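Local structure of oxidase/hydroxylase (Streptomyces hygroscopicus subsp. hygroscopicus, 4XCB) at residues P5-E10 / L21-V26; G25-G30 / A66-D71; E40-V45 / P56-A61; D72-P77 / G198-L203. The protein binds a metal ion, 2-oxoglutarate and hygromycin B in a double-stranded beta-helix and probably acts as a 2-oxoglutarate-dependent oxygenase in orthosomycin biosynthesis. All blocks are in the same frame, centred on the assembly; numbering follows the deposited sequence.

Contact 1 of 4, residues P5-E10 / L21-V26; sequences PALTRE and LVIPGV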
loop_
_atom_site.group_PDB
_atom_site.type_symbol
_atom_site.label_atom_id
_atom_site.label_comp_id
_atom_site.label_asym_id
_atom_site.label_seq_id
_atom_site.Cartn_x
_atom_site.Cartn_y
_atom_site.Cartn_z
ATOM N N PRO A 5 7.525 4.157 26.508
ATOM C CA PRO A 5 7.683 3.475 25.220
ATOM C C PRO A 5 9.006 2.731 25.116
ATOM O O PRO A 5 10.052 3.258 25.491
ATOM C CB PRO A 5 7.613 4.623 24.211
ATOM C CG PRO A 5 6.744 5.635 24.885
ATOM C CD PRO A 5 7.113 5.562 26.339
ATOM N N ALA A 6 8.943 1.499 24.626
ATOM C CA ALA A 6 10.135 0.683 24.458
ATOM C C ALA A 6 11.066 1.303 23.439
ATOM O O ALA A 6 12.288 1.253 23.582
ATOM C CB ALA A 6 9.755 -0.710 24.033
ATOM N N LEU A 7 10.464 1.882 22.403
ATOM C CA LEU A 7 11.226 2.513 21.328
ATOM C C LEU A 7 10.858 3.979 21.206
ATOM O O LEU A 7 9.681 4.338 21.238
ATOM C CB LEU A 7 10.967 1.797 19.990
ATOM C CG LEU A 7 11.436 0.343 19.888
ATOM C CD1 LEU A 7 11.159 -0.199 18.489
ATOM C CD2 LEU A 7 12.909 0.214 20.253
ATOM N N THR A 8 11.871 4.822 21.038
ATOM C CA THR A 8 11.642 6.243 20.839
ATOM C C THR A 8 11.123 6.508 19.434
ATOM O O THR A 8 11.133 5.612 18.591
ATOM C CB THR A 8 12.925 7.052 21.049
ATOM O OG1 THR A 8 13.887 6.684 20.051
ATOM C CG2 THR A 8 13.494 6.785 22.434
ATOM N N ARG A 9 10.686 7.745 19.193
ATOM C CA ARG A 9 10.253 8.183 17.867
ATOM C C ARG A 9 11.359 7.935 16.846
ATOM O O ARG A 9 11.113 7.430 15.743
ATOM C CB ARG A 9 9.872 9.672 17.881
ATOM C CG ARG A 9 8.524 9.992 18.505
ATOM C CD ARG A 9 7.390 9.369 17.710
ATOM N NE ARG A 9 6.841 8.188 18.369
ATOM C CZ ARG A 9 5.875 7.427 17.860
ATOM N NH1 ARG A 9 5.357 7.719 16.676
ATOM N NH2 ARG A 9 5.431 6.373 18.535
ATOM N N GLU A 10 12.585 8.268 17.232
ATOM C CA GLU A 10 13.714 8.108 16.341
ATOM C C GLU A 10 14.016 6.633 16.074
ATOM O O GLU A 10 14.319 6.260 14.943
ATOM C CB GLU A 10 14.945 8.798 16.919
ATOM C CG GLU A 10 16.115 8.810 15.981
ATOM C CD GLU A 10 17.287 9.582 16.541
ATOM O OE1 GLU A 10 17.130 10.795 16.804
ATOM O OE2 GLU A 10 18.357 8.968 16.724
ATOM N N LEU A 21 17.200 -2.317 13.738
ATOM C CA LEU A 21 17.562 -1.349 14.750
ATOM C C LEU A 21 18.580 -1.976 15.678
ATOM O O LEU A 21 18.363 -3.066 16.220
ATOM C CB LEU A 21 16.338 -0.854 15.517
ATOM C CG LEU A 21 16.711 0.151 16.598
ATOM C CD1 LEU A 21 17.090 1.515 15.961
ATOM C CD2 LEU A 21 15.590 0.286 17.622
ATOM N N VAL A 22 19.723 -1.312 15.829
ATOM C CA VAL A 22 20.724 -1.765 16.775
ATOM C C VAL A 22 20.483 -1.053 18.090
ATOM O O VAL A 22 20.479 0.187 18.148
ATOM C CB VAL A 22 22.155 -1.506 16.288
ATOM C CG1 VAL A 22 23.130 -1.685 17.436
ATOM C CG2 VAL A 22 22.501 -2.442 15.136
ATOM N N ILE A 23 20.237 -1.842 19.132
ATOM C CA ILE A 23 20.007 -1.299 20.459
ATOM C C ILE A 23 21.236 -1.634 21.279
ATOM O O ILE A 23 21.477 -2.795 21.594
ATOM C CB ILE A 23 18.732 -1.866 21.107
ATOM C CG1 ILE A 23 17.555 -1.787 20.130
ATOM C CG2 ILE A 23 18.413 -1.108 22.383
ATOM C CD1 ILE A 23 16.227 -2.246 20.728
ATOM N N PRO A 24 22.056 -0.621 21.589
ATOM C CA PRO A 24 23.335 -0.904 22.235
ATOM C C PRO A 24 23.233 -1.226 23.728
ATOM O O PRO A 24 22.399 -0.664 24.445
ATOM C CB PRO A 24 24.119 0.396 22.022
ATOM C CG PRO A 24 23.072 1.441 21.996
ATOM C CD PRO A 24 21.892 0.818 21.298
ATOM N N GLY A 25 24.099 -2.130 24.175
ATOM C CA GLY A 25 24.284 -2.390 25.588
ATOM C C GLY A 25 23.075 -2.873 26.361
ATOM O O GLY A 25 22.923 -2.543 27.529
ATOM N N VAL A 26 22.211 -3.653 25.724
ATOM C CA VAL A 26 21.007 -4.126 26.393
ATOM C C VAL A 26 21.346 -5.077 27.536
ATOM O O VAL A 26 20.707 -5.073 28.598
ATOM C CB VAL A 26 20.076 -4.826 25.395
ATOM C CG1 VAL A 26 18.830 -5.347 26.079
ATOM C CG2 VAL A 26 19.681 -3.856 24.296
#
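Leu21 and Ile23 hold the side chain of Leu7 against strand 20-23, an outermost strand of the larger antiparallel sheet of the double-stranded beta-helix. The bond from CA to CB of Leu21 points at the 5-10 segment, and its CG, anti to the backbone N (chi1 179°), places CD2 3.8 Å from CD2 of Leu7. The two side chains run antiparallel past one another and touch through one methyl each. Ile23 also faces Leu7 and crosses it at about a right angle; its long branch suits the place because it carries CD1 to 4.2 Å from Leu7 CD2. Leu7 makes both contacts with CD2 alone, a terminal methyl that its length carries to the strand. Pro77 and Val81 of helix 72-82 also touch it, and the next residue, Thr8, starts helix 9-18 as its N-cap. After Pro24 the chain turns at Gly25, whose positive phi (60°) is easy for glycine; Asp199 OD1 holds Gly25 N, and Val26 then packs on Val200 of the neighbouring strand. The three methyls that make the junction form a nearly even triangle, closed by the 4.1 Å between Leu21 CD2 and Ile23 CD1.

Contact 2 of 4, residues G25-G30 / A66-D71; sequences GVFGSG and ARLALD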
loop_
_atom_site.group_PDB
_atom_site.type_symbol
_atom_site.label_atom_id
_atom_site.label_comp_id
_atom_site.label_asym_id
_atom_site.label_seq_id
_atom_site.Cartn_x
_atom_site.Cartn_y
_atom_site.Cartn_z
ATOM N N GLY A 25 24.099 -2.130 24.175
ATOM C CA GLY A 25 24.284 -2.390 25.588
ATOM C C GLY A 25 23.075 -2.873 26.361
ATOM O O GLY A 25 22.923 -2.543 27.529
ATOM N N VAL A 26 22.211 -3.653 25.724
ATOM C CA VAL A 26 21.007 -4.126 26.393
ATOM C C VAL A 26 21.346 -5.077 27.536
ATOM O O VAL A 26 20.707 -5.073 28.598
ATOM C CB VAL A 26 20.076 -4.826 25.395
ATOM C CG1 VAL A 26 18.830 -5.347 26.079
ATOM C CG2 VAL A 26 19.681 -3.856 24.296
ATOM N N PHE A 27 22.370 -5.884 27.323
ATOM C CA PHE A 27 22.762 -6.845 28.337
ATOM C C PHE A 27 24.153 -6.536 28.838
ATOM O O PHE A 27 25.052 -6.245 28.051
ATOM C CB PHE A 27 22.677 -8.261 27.777
ATOM C CG PHE A 27 21.305 -8.624 27.316
ATOM C CD1 PHE A 27 20.338 -9.052 28.221
ATOM C CD2 PHE A 27 20.962 -8.527 25.981
ATOM C CE1 PHE A 27 19.074 -9.375 27.797
ATOM C CE2 PHE A 27 19.696 -8.847 25.554
ATOM C CZ PHE A 27 18.746 -9.276 26.463
ATOM N N GLY A 28 24.325 -6.593 30.154
ATOM C CA GLY A 28 25.595 -6.234 30.756
ATOM C C GLY A 28 26.632 -7.312 30.567
ATOM O O GLY A 28 26.291 -8.436 30.200
ATOM N N SER A 29 27.892 -6.970 30.837
ATOM C CA SER A 29 29.005 -7.904 30.674
ATOM C C SER A 29 28.800 -9.181 31.493
ATOM O O SER A 29 29.104 -10.276 31.032
ATOM C CB SER A 29 30.333 -7.221 31.046
ATOM O OG SER A 29 30.188 -6.398 32.190
ATOM N N GLY A 30 28.254 -9.049 32.694
ATOM C CA GLY A 30 27.994 -10.212 33.527
ATOM C C GLY A 30 26.932 -11.128 32.939
ATOM O O GLY A 30 27.035 -12.357 33.000
ATOM N N ALA A 66 15.297 -19.886 27.963
ATOM C CA ALA A 66 13.847 -19.753 28.067
ATOM C C ALA A 66 13.479 -18.392 28.654
ATOM O O ALA A 66 12.548 -17.737 28.189
ATOM C CB ALA A 66 13.251 -20.875 28.918
ATOM N N ARG A 67 14.226 -17.962 29.670
ATOM C CA ARG A 67 13.958 -16.682 30.314
ATOM C C ARG A 67 14.388 -15.523 29.427
ATOM O O ARG A 67 13.706 -14.494 29.370
ATOM C CB ARG A 67 14.653 -16.603 31.676
ATOM C CG ARG A 67 14.000 -17.529 32.713
ATOM C CD ARG A 67 14.494 -17.253 34.117
ATOM N NE ARG A 67 15.862 -17.712 34.294
ATOM C CZ ARG A 67 16.181 -18.953 34.650
ATOM N NH1 ARG A 67 15.226 -19.849 34.875
ATOM N NH2 ARG A 67 17.452 -19.295 34.783
ATOM N N LEU A 68 15.505 -15.696 28.733
ATOM C CA LEU A 68 15.978 -14.664 27.811
ATOM C C LEU A 68 14.920 -14.402 26.740
ATOM O O LEU A 68 14.636 -13.248 26.419
ATOM C CB LEU A 68 17.314 -15.061 27.174
ATOM C CG LEU A 68 17.886 -14.061 26.181
ATOM C CD1 LEU A 68 17.931 -12.689 26.826
ATOM C CD2 LEU A 68 19.273 -14.488 25.749
ATOM N N ALA A 69 14.336 -15.467 26.199
ATOM C CA ALA A 69 13.299 -15.339 25.167
ATOM C C ALA A 69 12.089 -14.518 25.612
ATOM O O ALA A 69 11.408 -13.910 24.784
ATOM C CB ALA A 69 12.842 -16.722 24.712
ATOM N N LEU A 70 11.815 -14.500 26.914
ATOM C CA LEU A 70 10.682 -13.747 27.441
ATOM C C LEU A 70 11.111 -12.464 28.161
ATOM O O LEU A 70 10.283 -11.807 28.778
ATOM C CB LEU A 70 9.854 -14.618 28.390
ATOM C CG LEU A 70 9.349 -15.941 27.819
ATOM C CD1 LEU A 70 8.433 -16.623 28.820
ATOM C CD2 LEU A 70 8.622 -15.736 26.502
ATOM N N ASP A 71 12.395 -12.123 28.095
ATOM C CA ASP A 71 12.900 -10.923 28.762
ATOM C C ASP A 71 12.222 -9.686 28.167
ATOM O O ASP A 71 12.165 -9.540 26.949
ATOM C CB ASP A 71 14.430 -10.841 28.617
ATOM C CG ASP A 71 15.083 -9.881 29.608
ATOM O OD1 ASP A 71 14.794 -8.669 29.587
ATOM O OD2 ASP A 71 15.927 -10.347 30.399
#
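Phe27 and Leu68 make the apolar part of this contact. The bond from CA to CB of Phe27 points at the 66-71 segment, and the far end of the ring meets one methyl, with Phe27 CZ 3.5 Å from Leu68 CD1. CE1 of Phe27 is almost as close to the same Leu68 CD1, at 3.6 Å, so the methyl sits beside the CE1-CZ bond, oblique to the ring. Leu68 reaches it because CG is anti to the backbone N (chi1 179°), which carries CD1 toward the ring although the bond from CA to CB does not point there. One face of the ring is covered from within its own segment by Val26 CG1, 3.6 Å above the plane and offset toward the rim. A large flat side chain suits this buried place, since it can also touch Val200, Arg73 and Leu74.

The polar part is a carboxylate at the ring edge. Asp71 OD2 lies near the ring plane, 4.2 Å from Phe27 CE1, with the two planes 82° apart; the weakly positive ring hydrogens probably favour this approach slightly. The stronger partner of Asp71 OD2 is Arg73, through a salt bridge to NH2, and Asp71 also serves as N-cap of helix 72-82.

Backbone bonds set the turn between the helices: Asp71 N donates to Leu68 O at 3.0 Å, consistent with both side chains ending near Phe27. With Leu68 also resting on Thr223 and Phe225, the arrangement belongs to the helical layer that covers the larger sheet of this PhyH-family double-stranded beta-helix.

Contact 3 of 4, residues E40-V45 / P56-A61; sequences ERLDTV and PDLPAA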
loop_
_atom_site.group_PDB
_atom_site.type_symbol
_atom_site.label_atom_id
_atom_site.label_comp_id
_atom_site.label_asym_id
_atom_site.label_seq_id
_atom_site.Cartn_x
_atom_site.Cartn_y
_atom_site.Cartn_z
ATOM N N GLU A 40 28.331 -22.907 26.310
ATOM C CA GLU A 40 29.448 -23.846 26.372
ATOM C C GLU A 40 29.029 -25.193 26.949
ATOM O O GLU A 40 29.638 -26.217 26.645
ATOM C CB GLU A 40 30.593 -23.255 27.191
ATOM C CG GLU A 40 31.187 -21.999 26.576
ATOM C CD GLU A 40 32.442 -21.527 27.288
ATOM O OE1 GLU A 40 33.008 -22.308 28.085
ATOM O OE2 GLU A 40 32.865 -20.373 27.050
ATOM N N ARG A 41 27.984 -25.183 27.773
ATOM C CA ARG A 41 27.457 -26.398 28.380
ATOM C C ARG A 41 26.296 -27.024 27.600
ATOM O O ARG A 41 25.615 -27.916 28.104
ATOM C CB ARG A 41 27.008 -26.105 29.814
ATOM C CG ARG A 41 28.149 -25.998 30.813
ATOM C CD ARG A 41 27.639 -25.680 32.214
ATOM N NE ARG A 41 27.439 -24.250 32.422
ATOM C CZ ARG A 41 26.248 -23.664 32.442
ATOM N NH1 ARG A 41 25.149 -24.384 32.260
ATOM N NH2 ARG A 41 26.153 -22.360 32.642
ATOM N N LEU A 42 26.059 -26.556 26.378
ATOM C CA LEU A 42 24.984 -27.111 25.562
ATOM C C LEU A 42 25.532 -27.722 24.285
ATOM O O LEU A 42 26.626 -27.378 23.843
ATOM C CB LEU A 42 23.952 -26.037 25.219
ATOM C CG LEU A 42 23.180 -25.416 26.382
ATOM C CD1 LEU A 42 22.422 -24.184 25.884
ATOM C CD2 LEU A 42 22.235 -26.414 27.001
ATOM N N ASP A 43 24.762 -28.627 23.694
ATOM C CA ASP A 43 25.177 -29.316 22.479
ATOM C C ASP A 43 24.799 -28.535 21.230
ATOM O O ASP A 43 23.784 -27.833 21.211
ATOM C CB ASP A 43 24.551 -30.707 22.411
ATOM C CG ASP A 43 25.058 -31.628 23.497
ATOM O OD1 ASP A 43 26.252 -31.510 23.854
ATOM O OD2 ASP A 43 24.267 -32.466 23.987
ATOM N N THR A 44 25.603 -28.686 20.183
ATOM C CA THR A 44 25.281 -28.092 18.888
ATOM C C THR A 44 25.021 -29.140 17.824
ATOM O O THR A 44 25.245 -30.337 18.031
ATOM C CB THR A 44 26.401 -27.188 18.354
ATOM O OG1 THR A 44 27.653 -27.881 18.416
ATOM C CG2 THR A 44 26.494 -25.910 19.144
ATOM N N VAL A 45 24.556 -28.663 16.677
ATOM C CA VAL A 45 24.477 -29.478 15.482
ATOM C C VAL A 45 25.235 -28.790 14.350
ATOM O O VAL A 45 25.551 -27.597 14.414
ATOM C CB VAL A 45 23.015 -29.735 15.042
ATOM C CG1 VAL A 45 22.207 -30.324 16.185
ATOM C CG2 VAL A 45 22.368 -28.454 14.526
ATOM N N PRO A 56 20.215 -25.645 18.319
ATOM C CA PRO A 56 18.953 -25.601 17.574
ATOM C C PRO A 56 17.719 -25.053 18.296
ATOM O O PRO A 56 16.863 -24.452 17.634
ATOM C CB PRO A 56 18.726 -27.069 17.200
ATOM C CG PRO A 56 19.457 -27.834 18.210
ATOM C CD PRO A 56 20.672 -27.026 18.552
ATOM N N ASP A 57 17.600 -25.262 19.601
ATOM C CA ASP A 57 16.380 -24.843 20.297
ATOM C C ASP A 57 16.732 -24.431 21.713
ATOM O O ASP A 57 16.597 -25.209 22.651
ATOM C CB ASP A 57 15.335 -25.973 20.291
ATOM C CG ASP A 57 13.968 -25.522 20.788
ATOM O OD1 ASP A 57 13.867 -24.439 21.399
ATOM O OD2 ASP A 57 12.982 -26.271 20.580
ATOM N N LEU A 58 17.205 -23.202 21.866
ATOM C CA LEU A 58 17.719 -22.772 23.156
ATOM C C LEU A 58 16.665 -22.703 24.266
ATOM O O LEU A 58 16.971 -23.060 25.397
ATOM C CB LEU A 58 18.423 -21.418 23.011
ATOM C CG LEU A 58 19.791 -21.507 22.337
ATOM C CD1 LEU A 58 20.359 -20.120 22.153
ATOM C CD2 LEU A 58 20.742 -22.343 23.144
ATOM N N PRO A 59 15.435 -22.241 23.969
ATOM C CA PRO A 59 14.517 -22.174 25.113
ATOM C C PRO A 59 14.114 -23.556 25.633
ATOM O O PRO A 59 13.808 -23.679 26.815
ATOM C CB PRO A 59 13.307 -21.417 24.548
ATOM C CG PRO A 59 13.871 -20.606 23.433
ATOM C CD PRO A 59 14.914 -21.485 22.815
ATOM N N ALA A 60 14.127 -24.574 24.775
ATOM C CA ALA A 60 13.868 -25.943 25.214
ATOM C C ALA A 60 15.077 -26.521 25.939
ATOM O O ALA A 60 14.944 -27.337 26.861
ATOM C CB ALA A 60 13.501 -26.827 24.020
ATOM N N ALA A 61 16.257 -26.077 25.520
ATOM C CA ALA A 61 17.517 -26.654 25.970
ATOM C C ALA A 61 17.949 -26.171 27.356
ATOM O O ALA A 61 18.690 -26.862 28.059
ATOM C CB ALA A 61 18.608 -26.356 24.953
#
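Leu42 touches both ends of the short helix 58-61, one methyl to each. CD1 of Leu42 lies 3.7 Å from Leu58 CD2, while its other methyl, CD2, is 3.7 Å from the carbonyl O of Ala61 and 4.2 Å from Ala61 CB. CG of Leu42 lies anti to the carbonyl carbon (chi1 -64°), and the side chain meets Leu58 at a slant. A branched side chain suits this position because it grips two residues one turn apart, and the small Ala61 lets the leucine come close to the helix backbone. Farther along, Val45 CG1 meets Pro56 CG at 4.2 Å, a looser contact at the surface.

In the next shell, Asp57 is the N-cap of helix 58-61; its OD1 accepts a weak bond, 3.4 Å, from Ala60 N. The loop side is steadied by Thr44 OG1, hydrogen-bonded to Arg53 NE. The side chain of Leu58 is about 6 Å from that of Tyr92, which lies in the 2-oxoglutarate and hygromycin pockets.

The contact thus ties the loop after helix 29-40 to the segment that leaves strand 52-55, an outermost strand of the larger sheet. Phe65 of helix 63-69 touches both leucines, and a backbone bond to Gly91 links Leu58 to strand 86-96.

Contact 4 of 4, residues D72-P77 / G198-L203; sequences DRLLAP and GDVLLL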
loop_
_atom_site.group_PDB
_atom_site.type_symbol
_atom_site.label_atom_id
_atom_site.label_comp_id
_atom_site.label_asym_id
_atom_site.label_seq_id
_atom_site.Cartn_x
_atom_site.Cartn_y
_atom_site.Cartn_z
ATOM N N ASP A 72 11.703 -8.788 29.000
ATOM C CA ASP A 72 11.045 -7.595 28.445
ATOM C C ASP A 72 12.006 -6.660 27.693
ATOM O O ASP A 72 11.558 -5.774 26.970
ATOM C CB ASP A 72 10.313 -6.809 29.536
ATOM C CG ASP A 72 11.211 -6.423 30.684
ATOM O OD1 ASP A 72 12.372 -6.886 30.715
ATOM O OD2 ASP A 72 10.748 -5.666 31.566
ATOM N N ARG A 73 13.312 -6.848 27.851
ATOM C CA ARG A 73 14.261 -6.037 27.094
ATOM C C ARG A 73 14.217 -6.450 25.632
ATOM O O ARG A 73 14.596 -5.677 24.757
ATOM C CB ARG A 73 15.676 -6.171 27.661
ATOM C CG ARG A 73 15.903 -5.320 28.898
ATOM C CD ARG A 73 17.237 -5.627 29.554
ATOM N NE ARG A 73 17.294 -6.982 30.100
ATOM C CZ ARG A 73 18.360 -7.489 30.707
ATOM N NH1 ARG A 73 19.454 -6.754 30.840
ATOM N NH2 ARG A 73 18.331 -8.728 31.195
ATOM N N LEU A 74 13.779 -7.682 25.375
ATOM C CA LEU A 74 13.521 -8.122 24.007
ATOM C C LEU A 74 12.070 -7.918 23.626
ATOM O O LEU A 74 11.771 -7.446 22.532
ATOM C CB LEU A 74 13.874 -9.599 23.834
ATOM C CG LEU A 74 15.312 -10.027 24.130
ATOM C CD1 LEU A 74 15.553 -11.435 23.608
ATOM C CD2 LEU A 74 16.292 -9.056 23.496
ATOM N N LEU A 75 11.158 -8.304 24.516
ATOM C CA LEU A 75 9.752 -8.283 24.165
ATOM C C LEU A 75 9.211 -6.882 23.955
ATOM O O LEU A 75 8.389 -6.669 23.071
ATOM C CB LEU A 75 8.911 -8.993 25.228
ATOM C CG LEU A 75 9.129 -10.494 25.395
ATOM C CD1 LEU A 75 8.007 -11.035 26.250
ATOM C CD2 LEU A 75 9.166 -11.193 24.045
ATOM N N ALA A 76 9.668 -5.917 24.742
ATOM C CA ALA A 76 9.082 -4.588 24.616
ATOM C C ALA A 76 9.383 -3.971 23.229
ATOM O O ALA A 76 8.460 -3.514 22.563
ATOM C CB ALA A 76 9.551 -3.681 25.753
ATOM N N PRO A 77 10.647 -3.998 22.760
ATOM C CA PRO A 77 10.814 -3.480 21.391
ATOM C C PRO A 77 10.163 -4.338 20.297
ATOM O O PRO A 77 9.667 -3.778 19.320
ATOM C CB PRO A 77 12.336 -3.433 21.210
ATOM C CG PRO A 77 12.888 -4.343 22.234
ATOM C CD PRO A 77 11.948 -4.267 23.404
ATOM N N GLY A 198 26.546 -7.861 23.880
ATOM C CA GLY A 198 25.484 -7.308 24.705
ATOM C C GLY A 198 24.503 -6.419 23.959
ATOM O O GLY A 198 23.449 -6.044 24.496
ATOM N N ASP A 199 24.848 -6.068 22.725
ATOM C CA ASP A 199 23.934 -5.340 21.850
ATOM C C ASP A 199 22.832 -6.253 21.329
ATOM O O ASP A 199 23.035 -7.459 21.175
ATOM C CB ASP A 199 24.662 -4.752 20.638
ATOM C CG ASP A 199 25.648 -3.655 20.991
ATOM O OD1 ASP A 199 25.652 -3.161 22.142
ATOM O OD2 ASP A 199 26.410 -3.263 20.073
ATOM N N VAL A 200 21.688 -5.659 21.016
ATOM C CA VAL A 200 20.584 -6.365 20.366
ATOM C C VAL A 200 20.372 -5.768 18.971
ATOM O O VAL A 200 20.265 -4.555 18.836
ATOM C CB VAL A 200 19.294 -6.243 21.177
ATOM C CG1 VAL A 200 18.118 -6.822 20.407
ATOM C CG2 VAL A 200 19.442 -6.960 22.529
ATOM N N LEU A 201 20.313 -6.617 17.948
ATOM C CA LEU A 201 19.867 -6.173 16.633
ATOM C C LEU A 201 18.432 -6.691 16.442
ATOM O O LEU A 201 18.191 -7.901 16.383
ATOM C CB LEU A 201 20.825 -6.661 15.526
ATOM C CG LEU A 201 20.786 -6.015 14.129
ATOM C CD1 LEU A 201 22.051 -6.370 13.363
ATOM C CD2 LEU A 201 19.545 -6.469 13.327
ATOM N N LEU A 202 17.494 -5.748 16.387
ATOM C CA LEU A 202 16.082 -6.025 16.126
ATOM C C LEU A 202 15.898 -5.992 14.612
ATOM O O LEU A 202 16.208 -4.986 13.988
ATOM C CB LEU A 202 15.202 -4.977 16.801
ATOM C CG LEU A 202 13.682 -5.132 16.788
ATOM C CD1 LEU A 202 13.276 -6.233 17.745
ATOM C CD2 LEU A 202 13.011 -3.834 17.192
ATOM N N LEU A 203 15.369 -7.071 14.033
ATOM C CA LEU A 203 15.434 -7.259 12.582
ATOM C C LEU A 203 14.077 -7.604 11.968
ATOM O O LEU A 203 13.438 -8.570 12.363
ATOM C CB LEU A 203 16.435 -8.369 12.264
ATOM C CG LEU A 203 16.610 -8.820 10.817
ATOM C CD1 LEU A 203 17.118 -7.656 9.976
ATOM C CD2 LEU A 203 17.594 -9.978 10.763
#
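Leu74 and Val200 join helix 72-82 to the larger sheet of the double-stranded beta-helix. From the helix, the CB of Leu74 does not set out straight at the strand; CG lies anti to the carbonyl carbon (chi1 -59°), and from it the two methyls go separate ways. CD1 turns back along the helical layer, where it comes within 3.5 Å of Leu68 O. CD2 goes to the strand and meets Val200 CG2 at 3.9 Å, the two side chains crossing at a slant. Leucine suits the position because its branched end packs on several neighbours at once: Ala141, Val143, Phe225 and Tyr227 of the adjoining strands also touch it. Val200 is short, and its bond from CA to CB already points at the helix, so one methyl is enough to close the gap.

One turn later Pro77 is matched by Leu202, two residues on along the strand and on the same side of it. Leu202 CD2 lies 4.1 Å from Pro77 CB and 4.0 Å from the carbonyl O of Pro77, resting on both ring and backbone. Proline has no N-H to donate to the preceding turn, and the helix is kinked here; its compact ring nevertheless packs against the strand.

Strand 200-204 lies between strands 20-23 and 139-144, and helix 72-82 crosses this face of the sheet, with Pro77 also touching Ile23 and Leu74 reaching strand 220-229.

Overall arrangement
Contacts 1, 2 and 4 cluster on one flank of the larger sheet: the centre of contact 4 lies 8 Å from that of contact 1 and 9 Å from that of contact 2. Contacts 1 and 2 share Gly25 and Val26, and both are tied to the 198-203 segment by backbone hydrogen bonds. Contact 3 stands apart, 16 Å from contact 2 between centres, and meets it where Ala66 packs on Pro59. None forms the active site directly. The side chain of Val200 in contact 4 is about 12 Å from the bound 2-oxoglutarate, that of Leu202 about 13 Å from nickel, and that of Pro56 in contact 3 about 9 Å from hygromycin B.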